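Acetyl transferase (Salmonella typhimurium, PDB 1S7N) probably transfers an acetyl group from acetyl-coenzyme A to the N-terminal residue of ribosomal protein L7/L12, as a member of the GNAT acetyltransferase family. Local coordinates at residues B[82-87]-B[100-105]; B[8-13]-B[114-119]; B[23-28]-B[53-58]. All blocks are in the same frame, centred on the assembly; numbering follows the deposited sequence.

Interaction 1 (B[82-87]-B[100-105]). With COA (coenzyme A), chain F.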
loop_
_atom_site.group_PDB
_atom_site.type_symbol
_atom_site.label_atom_id
_atom_site.label_comp_id
_atom_site.label_asym_id
_atom_site.label_seq_id
_atom_site.Cartn_x
_atom_site.Cartn_y
_atom_site.Cartn_z
ATOM N N ALA B 82 -16.147 -19.805 8.012
ATOM C CA ALA B 82 -14.986 -20.663 7.869
ATOM C C ALA B 82 -13.652 -19.954 7.658
ATOM O O ALA B 82 -12.572 -20.602 7.674
ATOM C CB ALA B 82 -15.238 -21.622 6.688
ATOM N N GLY B 83 -13.737 -18.654 7.389
ATOM C CA GLY B 83 -12.534 -17.895 7.084
ATOM C C GLY B 83 -12.811 -16.480 6.556
ATOM O O GLY B 83 -13.946 -16.032 6.519
ATOM N N VAL B 84 -11.752 -15.781 6.148
ATOM C CA VAL B 84 -11.863 -14.386 5.681
ATOM C C VAL B 84 -11.051 -14.212 4.399
ATOM O O VAL B 84 -9.946 -14.761 4.287
ATOM C CB VAL B 84 -11.306 -13.374 6.775
ATOM C CG1 VAL B 84 -11.469 -11.885 6.304
ATOM C CG2 VAL B 84 -12.064 -13.606 8.108
ATOM N N LEU B 85 -11.658 -13.515 3.428
ATOM C CA LEU B 85 -11.045 -13.187 2.143
ATOM C C LEU B 85 -11.333 -11.682 1.984
ATOM O O LEU B 85 -12.494 -11.224 2.047
ATOM C CB LEU B 85 -11.664 -13.983 1.002
ATOM C CG LEU B 85 -11.316 -13.613 -0.451
ATOM C CD1 LEU B 85 -9.816 -13.586 -0.669
ATOM C CD2 LEU B 85 -12.006 -14.606 -1.478
ATOM N N SER B 86 -10.279 -10.936 1.757
ATOM C CA SER B 86 -10.367 -9.496 1.673
ATOM C C SER B 86 -9.571 -8.818 0.600
ATOM O O SER B 86 -8.620 -9.387 0.038
ATOM C CB SER B 86 -9.819 -8.904 2.962
ATOM O OG SER B 86 -10.575 -9.296 4.097
ATOM N N PHE B 87 -9.969 -7.601 0.284
ATOM C CA PHE B 87 -9.028 -6.810 -0.518
ATOM C C PHE B 87 -8.522 -5.855 0.585
ATOM O O PHE B 87 -9.298 -5.003 1.055
ATOM C CB PHE B 87 -9.697 -6.027 -1.637
ATOM C CG PHE B 87 -10.146 -6.903 -2.790
ATOM C CD1 PHE B 87 -9.317 -7.907 -3.283
ATOM C CD2 PHE B 87 -11.394 -6.697 -3.386
ATOM C CE1 PHE B 87 -9.730 -8.697 -4.369
ATOM C CE2 PHE B 87 -11.847 -7.506 -4.499
ATOM C CZ PHE B 87 -11.010 -8.486 -4.975
ATOM N N GLY B 100 -5.960 -10.409 0.791
ATOM C CA GLY B 100 -5.499 -10.976 2.056
ATOM C C GLY B 100 -6.464 -12.096 2.386
ATOM O O GLY B 100 -7.625 -11.976 2.041
ATOM N N TYR B 101 -6.018 -13.142 3.070
ATOM C CA TYR B 101 -6.915 -14.253 3.467
ATOM C C TYR B 101 -6.333 -15.206 4.530
ATOM O O TYR B 101 -5.092 -15.346 4.692
ATOM C CB TYR B 101 -7.321 -15.151 2.224
ATOM C CG TYR B 101 -6.155 -15.606 1.334
ATOM C CD1 TYR B 101 -5.194 -16.517 1.794
ATOM C CD2 TYR B 101 -5.940 -15.021 0.061
ATOM C CE1 TYR B 101 -4.016 -16.789 1.019
ATOM C CE2 TYR B 101 -4.775 -15.302 -0.725
ATOM C CZ TYR B 101 -3.800 -16.187 -0.214
ATOM O OH TYR B 101 -2.618 -16.403 -0.917
ATOM N N TRP B 102 -7.262 -15.897 5.182
ATOM C CA TRP B 102 -6.950 -16.953 6.108
ATOM C C TRP B 102 -8.214 -17.772 6.274
ATOM O O TRP B 102 -9.336 -17.278 6.060
ATOM C CB TRP B 102 -6.435 -16.424 7.470
ATOM C CG TRP B 102 -7.424 -15.552 8.213
ATOM C CD1 TRP B 102 -7.505 -14.175 8.178
ATOM C CD2 TRP B 102 -8.320 -15.974 9.239
ATOM N NE1 TRP B 102 -8.377 -13.733 9.146
ATOM C CE2 TRP B 102 -8.885 -14.811 9.809
ATOM C CE3 TRP B 102 -8.710 -17.220 9.723
ATOM C CZ2 TRP B 102 -9.809 -14.860 10.850
ATOM C CZ3 TRP B 102 -9.647 -17.281 10.766
ATOM C CH2 TRP B 102 -10.183 -16.109 11.315
ATOM N N LEU B 103 -7.996 -19.030 6.640
ATOM C CA LEU B 103 -9.042 -20.018 6.872
ATOM C C LEU B 103 -8.956 -20.622 8.271
ATOM O O LEU B 103 -7.895 -20.664 8.867
ATOM C CB LEU B 103 -8.879 -21.184 5.884
ATOM C CG LEU B 103 -9.477 -21.166 4.461
ATOM C CD1 LEU B 103 -9.225 -22.556 3.765
ATOM C CD2 LEU B 103 -10.993 -20.967 4.571
ATOM N N ASP B 104 -10.081 -21.067 8.792
ATOM C CA ASP B 104 -10.052 -21.765 10.051
ATOM C C ASP B 104 -9.211 -23.002 9.731
ATOM O O ASP B 104 -9.361 -23.607 8.679
ATOM C CB ASP B 104 -11.439 -22.197 10.479
ATOM C CG ASP B 104 -11.364 -23.187 11.638
ATOM O OD1 ASP B 104 -10.992 -24.342 11.363
ATOM O OD2 ASP B 104 -11.609 -22.799 12.796
ATOM N N GLU B 105 -8.322 -23.364 10.647
ATOM C CA GLU B 105 -7.378 -24.431 10.374
ATOM C C GLU B 105 -7.972 -25.749 9.932
ATOM O O GLU B 105 -7.373 -26.441 9.112
ATOM C CB GLU B 105 -6.415 -24.669 11.589
ATOM C CG GLU B 105 -5.199 -25.544 11.260
ATOM C CD GLU B 105 -4.376 -25.867 12.522
ATOM O OE1 GLU B 105 -4.846 -25.522 13.612
ATOM O OE2 GLU B 105 -3.282 -26.449 12.448
HETATM N N1A COA F . -9.887 -26.580 -5.911
HETATM C C2A COA F . -8.574 -26.420 -5.560
HETATM N N3A COA F . -7.889 -27.154 -4.645
HETATM C C4A COA F . -8.599 -28.167 -4.032
HETATM C C5A COA F . -9.950 -28.412 -4.333
HETATM C C6A COA F . -10.600 -27.569 -5.323
HETATM N N6A COA F . -11.898 -27.798 -5.600
HETATM N N7A COA F . -10.470 -29.478 -3.584
HETATM C C8A COA F . -9.490 -29.875 -2.831
HETATM N N9A COA F . -8.377 -29.098 -3.075
HETATM C C1B COA F . -7.100 -29.216 -2.323
HETATM C C2B COA F . -5.814 -29.031 -3.101
HETATM O O2B COA F . -5.398 -30.315 -3.507
HETATM C C3B COA F . -4.870 -28.569 -2.036
HETATM O O3B COA F . -4.481 -29.686 -1.271
HETATM P P3B COA F . -3.002 -29.790 -0.567
HETATM O O7A COA F . -3.267 -30.778 0.542
HETATM O O8A COA F . -2.518 -28.454 -0.106
HETATM O O9A COA F . -2.125 -30.332 -1.677
HETATM C C4B COA F . -5.763 -27.643 -1.210
HETATM O O4B COA F . -7.057 -28.238 -1.242
HETATM C C5B COA F . -5.803 -26.136 -1.541
HETATM O O5B COA F . -6.882 -25.504 -0.845
HETATM P P1A COA F . -7.061 -23.848 -0.837
HETATM O O1A COA F . -6.614 -23.267 -2.130
HETATM O O2A COA F . -8.440 -23.599 -0.442
HETATM O O3A COA F . -6.055 -23.371 0.302
HETATM P P2A COA F . -5.697 -24.071 1.688
HETATM O O4A COA F . -6.786 -24.861 2.253
HETATM O O5A COA F . -4.437 -24.798 1.557
HETATM O O6A COA F . -5.352 -22.866 2.691
HETATM C CBP COA F . -4.400 -20.760 3.360
HETATM C CCP COA F . -4.396 -21.869 2.292
HETATM C CDP COA F . -3.153 -19.824 3.129
HETATM C CEP COA F . -5.744 -19.930 3.216
HETATM C CAP COA F . -4.359 -21.414 4.768
HETATM O OAP COA F . -3.218 -22.296 4.879
HETATM C C9P COA F . -4.377 -20.423 5.908
HETATM O O9P COA F . -5.398 -19.855 6.250
HETATM N N8P COA F . -3.130 -20.085 6.289
HETATM C C7P COA F . -2.864 -19.380 7.513
HETATM C C6P COA F . -2.976 -17.847 7.287
HETATM C C5P COA F . -2.132 -17.386 6.131
HETATM O O5P COA F . -1.097 -17.915 5.840
HETATM N N4P COA F . -2.768 -16.504 5.277
HETATM C C3P COA F . -2.089 -15.954 4.095
HETATM C C2P COA F . -0.966 -14.924 4.430
HETATM S S1P COA F . -0.345 -14.185 2.886
#

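Interaction 2 (B[8-13]-B[114-119]). With COA (coenzyme A), chain F.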
loop_
_atom_site.group_PDB
_atom_site.type_symbol
_atom_site.label_atom_id
_atom_site.label_comp_id
_atom_site.label_asym_id
_atom_site.label_seq_id
_atom_site.Cartn_x
_atom_site.Cartn_y
_atom_site.Cartn_z
ATOM N N ILE B 8 -21.819 -13.139 -2.444
ATOM C CA ILE B 8 -21.249 -13.484 -3.739
ATOM C C ILE B 8 -21.254 -15.014 -3.715
ATOM O O ILE B 8 -20.556 -15.670 -2.905
ATOM C CB ILE B 8 -19.798 -12.943 -3.969
ATOM C CG1 ILE B 8 -19.851 -11.412 -4.112
ATOM C CG2 ILE B 8 -19.174 -13.499 -5.272
ATOM C CD1 ILE B 8 -18.512 -10.735 -3.807
ATOM N N PRO B 9 -22.093 -15.615 -4.563
ATOM C CA PRO B 9 -22.106 -17.070 -4.567
ATOM C C PRO B 9 -20.774 -17.699 -4.920
ATOM O O PRO B 9 -19.966 -17.163 -5.706
ATOM C CB PRO B 9 -23.202 -17.436 -5.600
ATOM C CG PRO B 9 -23.353 -16.150 -6.463
ATOM C CD PRO B 9 -23.202 -15.063 -5.382
ATOM N N VAL B 10 -20.532 -18.854 -4.326
ATOM C CA VAL B 10 -19.318 -19.563 -4.626
ATOM C C VAL B 10 -19.676 -20.999 -5.024
ATOM O O VAL B 10 -19.205 -21.506 -6.047
ATOM C CB VAL B 10 -18.361 -19.571 -3.452
ATOM C CG1 VAL B 10 -17.106 -20.352 -3.847
ATOM C CG2 VAL B 10 -17.966 -18.080 -3.087
ATOM N N SER B 11 -20.475 -21.668 -4.198
ATOM C CA SER B 11 -20.872 -23.031 -4.552
ATOM C C SER B 11 -22.095 -23.458 -3.779
ATOM O O SER B 11 -22.734 -22.656 -3.049
ATOM C CB SER B 11 -19.734 -24.050 -4.313
ATOM O OG SER B 11 -19.630 -24.296 -2.913
ATOM N N THR B 12 -22.463 -24.720 -3.993
ATOM C CA THR B 12 -23.606 -25.283 -3.294
ATOM C C THR B 12 -23.411 -25.143 -1.774
ATOM O O THR B 12 -24.363 -24.878 -1.024
ATOM C CB THR B 12 -23.755 -26.766 -3.671
ATOM O OG1 THR B 12 -22.457 -27.270 -4.039
ATOM C CG2 THR B 12 -24.675 -26.913 -4.894
ATOM N N THR B 13 -22.172 -25.266 -1.317
ATOM C CA THR B 13 -21.919 -25.196 0.131
ATOM C C THR B 13 -21.197 -23.922 0.556
ATOM O O THR B 13 -21.100 -23.622 1.767
ATOM C CB THR B 13 -21.021 -26.392 0.564
ATOM O OG1 THR B 13 -19.872 -26.441 -0.292
ATOM C CG2 THR B 13 -21.788 -27.738 0.465
ATOM N N SER B 114 -9.264 -21.326 -2.714
ATOM C CA SER B 114 -9.107 -21.182 -4.169
ATOM C C SER B 114 -10.454 -20.866 -4.837
ATOM O O SER B 114 -10.545 -19.962 -5.675
ATOM C CB SER B 114 -8.507 -22.429 -4.826
ATOM O OG SER B 114 -7.128 -22.505 -4.555
ATOM N N GLN B 115 -11.493 -21.596 -4.453
ATOM C CA GLN B 115 -12.812 -21.358 -5.050
ATOM C C GLN B 115 -13.361 -19.985 -4.679
ATOM O O GLN B 115 -13.943 -19.298 -5.514
ATOM C CB GLN B 115 -13.831 -22.399 -4.594
ATOM C CG GLN B 115 -13.581 -23.765 -5.097
ATOM C CD GLN B 115 -14.530 -24.754 -4.473
ATOM O OE1 GLN B 115 -15.709 -24.763 -4.793
ATOM N NE2 GLN B 115 -14.031 -25.576 -3.553
ATOM N N SER B 116 -13.216 -19.612 -3.415
ATOM C CA SER B 116 -13.727 -18.300 -2.974
ATOM C C SER B 116 -12.980 -17.190 -3.712
ATOM O O SER B 116 -13.586 -16.182 -4.154
ATOM C CB SER B 116 -13.521 -18.141 -1.461
ATOM O OG SER B 116 -14.324 -19.070 -0.732
ATOM N N LEU B 117 -11.675 -17.369 -3.850
ATOM C CA LEU B 117 -10.822 -16.374 -4.542
ATOM C C LEU B 117 -11.218 -16.215 -5.994
ATOM O O LEU B 117 -11.317 -15.094 -6.518
ATOM C CB LEU B 117 -9.336 -16.782 -4.498
ATOM C CG LEU B 117 -8.305 -15.819 -5.119
ATOM C CD1 LEU B 117 -8.363 -14.471 -4.363
ATOM C CD2 LEU B 117 -6.908 -16.379 -5.005
ATOM N N GLN B 118 -11.412 -17.361 -6.657
ATOM C CA GLN B 118 -11.805 -17.407 -8.074
ATOM C C GLN B 118 -13.164 -16.676 -8.267
ATOM O O GLN B 118 -13.344 -15.913 -9.222
ATOM C CB GLN B 118 -11.850 -18.892 -8.503
ATOM C CG GLN B 118 -11.459 -19.206 -9.974
ATOM C CD GLN B 118 -10.148 -18.571 -10.513
ATOM O OE1 GLN B 118 -10.208 -17.571 -11.236
ATOM N NE2 GLN B 118 -8.975 -19.158 -10.183
ATOM N N ALA B 119 -14.107 -16.901 -7.335
ATOM C CA ALA B 119 -15.415 -16.246 -7.390
ATOM C C ALA B 119 -15.302 -14.735 -7.141
ATOM O O ALA B 119 -16.002 -13.946 -7.758
ATOM C CB ALA B 119 -16.366 -16.831 -6.348
HETATM N N1A COA F . -9.887 -26.580 -5.911
HETATM C C2A COA F . -8.574 -26.420 -5.560
HETATM N N3A COA F . -7.889 -27.154 -4.645
HETATM C C4A COA F . -8.599 -28.167 -4.032
HETATM C C5A COA F . -9.950 -28.412 -4.333
HETATM C C6A COA F . -10.600 -27.569 -5.323
HETATM N N6A COA F . -11.898 -27.798 -5.600
HETATM N N7A COA F . -10.470 -29.478 -3.584
HETATM C C8A COA F . -9.490 -29.875 -2.831
HETATM N N9A COA F . -8.377 -29.098 -3.075
HETATM C C1B COA F . -7.100 -29.216 -2.323
HETATM C C2B COA F . -5.814 -29.031 -3.101
HETATM O O2B COA F . -5.398 -30.315 -3.507
HETATM C C3B COA F . -4.870 -28.569 -2.036
HETATM O O3B COA F . -4.481 -29.686 -1.271
HETATM P P3B COA F . -3.002 -29.790 -0.567
HETATM O O7A COA F . -3.267 -30.778 0.542
HETATM O O8A COA F . -2.518 -28.454 -0.106
HETATM O O9A COA F . -2.125 -30.332 -1.677
HETATM C C4B COA F . -5.763 -27.643 -1.210
HETATM O O4B COA F . -7.057 -28.238 -1.242
HETATM C C5B COA F . -5.803 -26.136 -1.541
HETATM O O5B COA F . -6.882 -25.504 -0.845
HETATM P P1A COA F . -7.061 -23.848 -0.837
HETATM O O1A COA F . -6.614 -23.267 -2.130
HETATM O O2A COA F . -8.440 -23.599 -0.442
HETATM O O3A COA F . -6.055 -23.371 0.302
HETATM P P2A COA F . -5.697 -24.071 1.688
HETATM O O4A COA F . -6.786 -24.861 2.253
HETATM O O5A COA F . -4.437 -24.798 1.557
HETATM O O6A COA F . -5.352 -22.866 2.691
HETATM C CBP COA F . -4.400 -20.760 3.360
HETATM C CCP COA F . -4.396 -21.869 2.292
HETATM C CDP COA F . -3.153 -19.824 3.129
HETATM C CEP COA F . -5.744 -19.930 3.216
HETATM C CAP COA F . -4.359 -21.414 4.768
HETATM O OAP COA F . -3.218 -22.296 4.879
HETATM C C9P COA F . -4.377 -20.423 5.908
HETATM O O9P COA F . -5.398 -19.855 6.250
HETATM N N8P COA F . -3.130 -20.085 6.289
HETATM C C7P COA F . -2.864 -19.380 7.513
HETATM C C6P COA F . -2.976 -17.847 7.287
HETATM C C5P COA F . -2.132 -17.386 6.131
HETATM O O5P COA F . -1.097 -17.915 5.840
HETATM N N4P COA F . -2.768 -16.504 5.277
HETATM C C3P COA F . -2.089 -15.954 4.095
HETATM C C2P COA F . -0.966 -14.924 4.430
HETATM S S1P COA F . -0.345 -14.185 2.886
HETATM O O HOH W 1 -17.695 -25.889 -2.724
#

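Interaction 3 (B[23-28]-B[53-58])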
loop_
_atom_site.group_PDB
_atom_site.type_symbol
_atom_site.label_atom_id
_atom_site.label_comp_id
_atom_site.label_asym_id
_atom_site.label_seq_id
_atom_site.Cartn_x
_atom_site.Cartn_y
_atom_site.Cartn_z
ATOM N N HIS B 23 -21.575 -10.076 12.276
ATOM C CA HIS B 23 -20.550 -11.137 12.216
ATOM C C HIS B 23 -19.468 -11.078 13.336
ATOM O O HIS B 23 -18.709 -12.030 13.525
ATOM C CB HIS B 23 -19.781 -11.117 10.889
ATOM C CG HIS B 23 -20.623 -11.373 9.693
ATOM N ND1 HIS B 23 -20.563 -10.575 8.577
ATOM C CD2 HIS B 23 -21.546 -12.329 9.435
ATOM C CE1 HIS B 23 -21.412 -11.037 7.674
ATOM N NE2 HIS B 23 -22.016 -12.099 8.179
ATOM N N VAL B 24 -19.395 -9.974 14.055
ATOM C CA VAL B 24 -18.326 -9.808 15.003
ATOM C C VAL B 24 -18.138 -10.875 16.031
ATOM O O VAL B 24 -17.074 -11.465 16.084
ATOM C CB VAL B 24 -18.388 -8.413 15.589
ATOM C CG1 VAL B 24 -17.476 -8.296 16.878
ATOM C CG2 VAL B 24 -17.981 -7.426 14.500
ATOM N N PRO B 25 -19.176 -11.220 16.811
ATOM C CA PRO B 25 -18.967 -12.274 17.827
ATOM C C PRO B 25 -18.375 -13.580 17.294
ATOM O O PRO B 25 -17.448 -14.138 17.888
ATOM C CB PRO B 25 -20.362 -12.479 18.428
ATOM C CG PRO B 25 -21.001 -11.061 18.223
ATOM C CD PRO B 25 -20.514 -10.624 16.869
ATOM N N ALA B 26 -18.949 -14.098 16.215
ATOM C CA ALA B 26 -18.433 -15.319 15.644
ATOM C C ALA B 26 -17.027 -15.114 15.029
ATOM O O ALA B 26 -16.175 -15.987 15.184
ATOM C CB ALA B 26 -19.394 -15.860 14.585
ATOM N N LEU B 27 -16.775 -13.990 14.360
ATOM C CA LEU B 27 -15.434 -13.817 13.806
ATOM C C LEU B 27 -14.382 -13.737 14.967
ATOM O O LEU B 27 -13.309 -14.330 14.889
ATOM C CB LEU B 27 -15.387 -12.571 12.949
ATOM C CG LEU B 27 -14.046 -12.011 12.414
ATOM C CD1 LEU B 27 -13.405 -13.064 11.446
ATOM C CD2 LEU B 27 -14.255 -10.673 11.708
ATOM N N HIS B 28 -14.705 -13.018 16.035
ATOM C CA HIS B 28 -13.770 -12.894 17.176
ATOM C C HIS B 28 -13.461 -14.275 17.688
ATOM O O HIS B 28 -12.267 -14.642 17.833
ATOM C CB HIS B 28 -14.366 -12.070 18.330
ATOM C CG HIS B 28 -13.375 -11.734 19.410
ATOM N ND1 HIS B 28 -12.319 -10.857 19.214
ATOM C CD2 HIS B 28 -13.268 -12.172 20.691
ATOM C CE1 HIS B 28 -11.610 -10.770 20.331
ATOM N NE2 HIS B 28 -12.167 -11.557 21.239
ATOM N N GLU B 53 -12.576 -4.726 20.651
ATOM C CA GLU B 53 -11.556 -4.178 19.786
ATOM C C GLU B 53 -11.728 -4.797 18.430
ATOM O O GLU B 53 -11.559 -4.134 17.448
ATOM C CB GLU B 53 -10.143 -4.451 20.296
ATOM C CG GLU B 53 -9.734 -3.542 21.452
ATOM C CD GLU B 53 -9.813 -2.033 21.115
ATOM O OE1 GLU B 53 -9.324 -1.616 20.022
ATOM O OE2 GLU B 53 -10.374 -1.256 21.958
ATOM N N THR B 54 -12.042 -6.091 18.366
ATOM C CA THR B 54 -12.253 -6.722 17.043
ATOM C C THR B 54 -13.383 -5.981 16.331
ATOM O O THR B 54 -13.339 -5.809 15.101
ATOM C CB THR B 54 -12.664 -8.215 17.195
ATOM O OG1 THR B 54 -11.614 -8.926 17.861
ATOM C CG2 THR B 54 -12.953 -8.874 15.841
ATOM N N ARG B 55 -14.403 -5.540 17.093
ATOM C CA ARG B 55 -15.521 -4.826 16.473
ATOM C C ARG B 55 -15.052 -3.535 15.807
ATOM O O ARG B 55 -15.487 -3.197 14.695
ATOM C CB ARG B 55 -16.641 -4.518 17.502
ATOM C CG ARG B 55 -17.900 -3.935 16.882
ATOM C CD ARG B 55 -19.122 -3.955 17.920
ATOM N NE ARG B 55 -19.512 -5.313 18.391
ATOM C CZ ARG B 55 -20.322 -6.122 17.711
ATOM N NH1 ARG B 55 -20.831 -5.713 16.536
ATOM N NH2 ARG B 55 -20.608 -7.341 18.169
ATOM N N LYS B 56 -14.159 -2.807 16.482
ATOM C CA LYS B 56 -13.688 -1.544 15.911
ATOM C C LYS B 56 -13.033 -1.836 14.576
ATOM O O LYS B 56 -13.281 -1.165 13.586
ATOM C CB LYS B 56 -12.708 -0.836 16.864
ATOM C CG LYS B 56 -13.414 -0.134 18.016
ATOM C CD LYS B 56 -12.575 -0.009 19.299
ATOM C CE LYS B 56 -11.888 1.335 19.371
ATOM N NZ LYS B 56 -12.851 2.453 19.034
ATOM N N HIS B 57 -12.223 -2.857 14.540
ATOM C CA HIS B 57 -11.570 -3.160 13.294
ATOM C C HIS B 57 -12.548 -3.477 12.182
ATOM O O HIS B 57 -12.421 -2.927 11.107
ATOM C CB HIS B 57 -10.534 -4.269 13.488
ATOM C CG HIS B 57 -9.337 -3.800 14.268
ATOM N ND1 HIS B 57 -9.322 -3.728 15.654
ATOM C CD2 HIS B 57 -8.155 -3.275 13.859
ATOM C CE1 HIS B 57 -8.191 -3.180 16.064
ATOM N NE2 HIS B 57 -7.465 -2.894 14.995
ATOM N N VAL B 58 -13.536 -4.326 12.439
ATOM C CA VAL B 58 -14.519 -4.672 11.412
ATOM C C VAL B 58 -15.308 -3.439 10.975
ATOM O O VAL B 58 -15.621 -3.217 9.784
ATOM C CB VAL B 58 -15.512 -5.711 11.953
ATOM C CG1 VAL B 58 -16.630 -5.890 11.017
ATOM C CG2 VAL B 58 -14.839 -6.988 12.110
#

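Interaction 1 (B[82-87]-B[100-105])
V84 lies under one face of the W102 indole: its CB sits 4.1 Å from the centroid of the five-membered ring, 25° off the normal, which is CH-pi geometry, and its CG2 lies 3.8 Å from W102 CZ2 near the rim. The indole reaches this position because chi1 of W102 (61°) sets CG between the backbone N and the carbonyl carbon, folding the ring back over the neighbouring strand. On the other face of the sheet L85 CD1 meets Y101 at the ring edge, while Y101 OH bonds S144. The strands are antiparallel, their local axes 4.7 Å apart and at 176°. V84 with W102 and S86 with G100 are hydrogen-bonded pairs; G83 with L103 and L85 with Y101 are non-hydrogen-bonded pairs. V84 N to W102 O, at 2.8 Å, is nearly straight. Beyond the last bridge D104 N donates to A82 O, also at 2.8 Å, where A82 and G83 form a classic beta bulge against I75. The carboxylate of D104 turns away to K33 and N34.

Coenzyme A uses the backbone edge of 101-103 that faces away from 82-87. Its N4P donates to Y101 O at 2.7 Å, and L103 N donates to its O9P at 2.8 Å. Pantetheine therefore pairs with these residues much as another strand would: its hydrogen bonds here come from main-chain groups, and the Y101 and L103 side chains add apolar contact.

Interaction 2 (B[8-13]-B[114-119])
The chain leaves the short strand 7-9 and passes alongside helix 112-127, approaching it most closely where the CA atoms of V10 and A119 stand 5.8 Å apart. V10 carries the contact with both methyls, which its chi1 of 179° splits between two helix residues. CG1 rests 3.7 Å from Q115 O and also touches Q115 CB, whereas CG2 meets A119 CB at 3.8 Å. The same A119 methyl lies 3.7 Å from P9 O, and I8 CG2 adds a more distant approach to A119.

Towards the start of the helical segment the join becomes polar and indirect. A water donates to Q115 OE1 at 3.1 Å and is hydrogen-bonded to S11 OG, bridging loop and helix. S11 OG also accepts from T13 N at 3.2 Å, closing an ST turn, and has L14 N as a further partner, so several bonds fix this hydroxyl.

S114, near the start of helix 112-127, points instead to the cofactor: its OG donates to coenzyme A O1A at 2.6 Å and is also bonded to N151, while its backbone N makes weak bonds to O1A and O2A. This is the pyrophosphate-binding helix start characteristic of the GNAT fold, with the N-terminal chain packed along its flank.

Interaction 3 (B[23-28]-B[53-58])
V24 and L27 pack against V58 in the buried part of this contact, while R55, partly exposed, and P25, exposed, form its solvent side; V24 serves both. V24 CG2 lies 3.9 Å from V58 CB, and L27 CD2 reaches V58 CG2 at 3.8 Å; in both pairs the two side chains run antiparallel, overlapping alongside. The branches that meet come from helices whose local axes are 9.7 Å apart and inclined at 112°, so the packing is concentrated around a crossing instead of running along a shared groove.

At one end of this apolar patch H28 meets T54. With CG anti to the backbone N (chi1 -171°), the imidazole presents its edge, and T54 OG1 lies near the ring plane in an apparent hydrogen bond with ND1. The modelled length, 2.5 Å from H28 ND1 to T54 OG1, is unusually short and so doubtful in detail, and either atom could be the donor. T54 OG1 also has a weak bond to S50 O.

The outer side is built differently. The R55 guanidinium lies with one face over V24, whose CB is 3.4 Å above its plane, and R55 NH2 comes within 3.5 Å of P25 CD. A bend at chi3 (-61°) turns the end of the arginine back across the valine at about a right angle. Its charge is met by a salt bridge from NH1 to E21.

L27 faces V58 of helix 51-67 and also touches M72, L74, M81 and V84, so helix 24-38 packs on strands 71-77 and 80-91 beside helix 51-67.

In the fold
The three contacts are joined through one mixed sheet. Interaction 1 lies about 5 Å from the chain centre, within the hairpin of strands 80-91 and 96-103; interactions 2 and 3 lie about 13 and 14 Å from interaction 1, centre to centre, with about 23 Å between their own centres. L85 CD2 packs on S116 O at 3.5 Å, linking 1 to 2, whereas V84 CG2 meets L27 CD1 at 3.6 Å, linking 1 to 3 through the other face. Along the chain interaction 3 closes before interaction 1 opens, and interaction 2 encloses both. Interactions 1 and 2 share coenzyme A, so strand 96-103 and the following helix 112-127 together form much of its site.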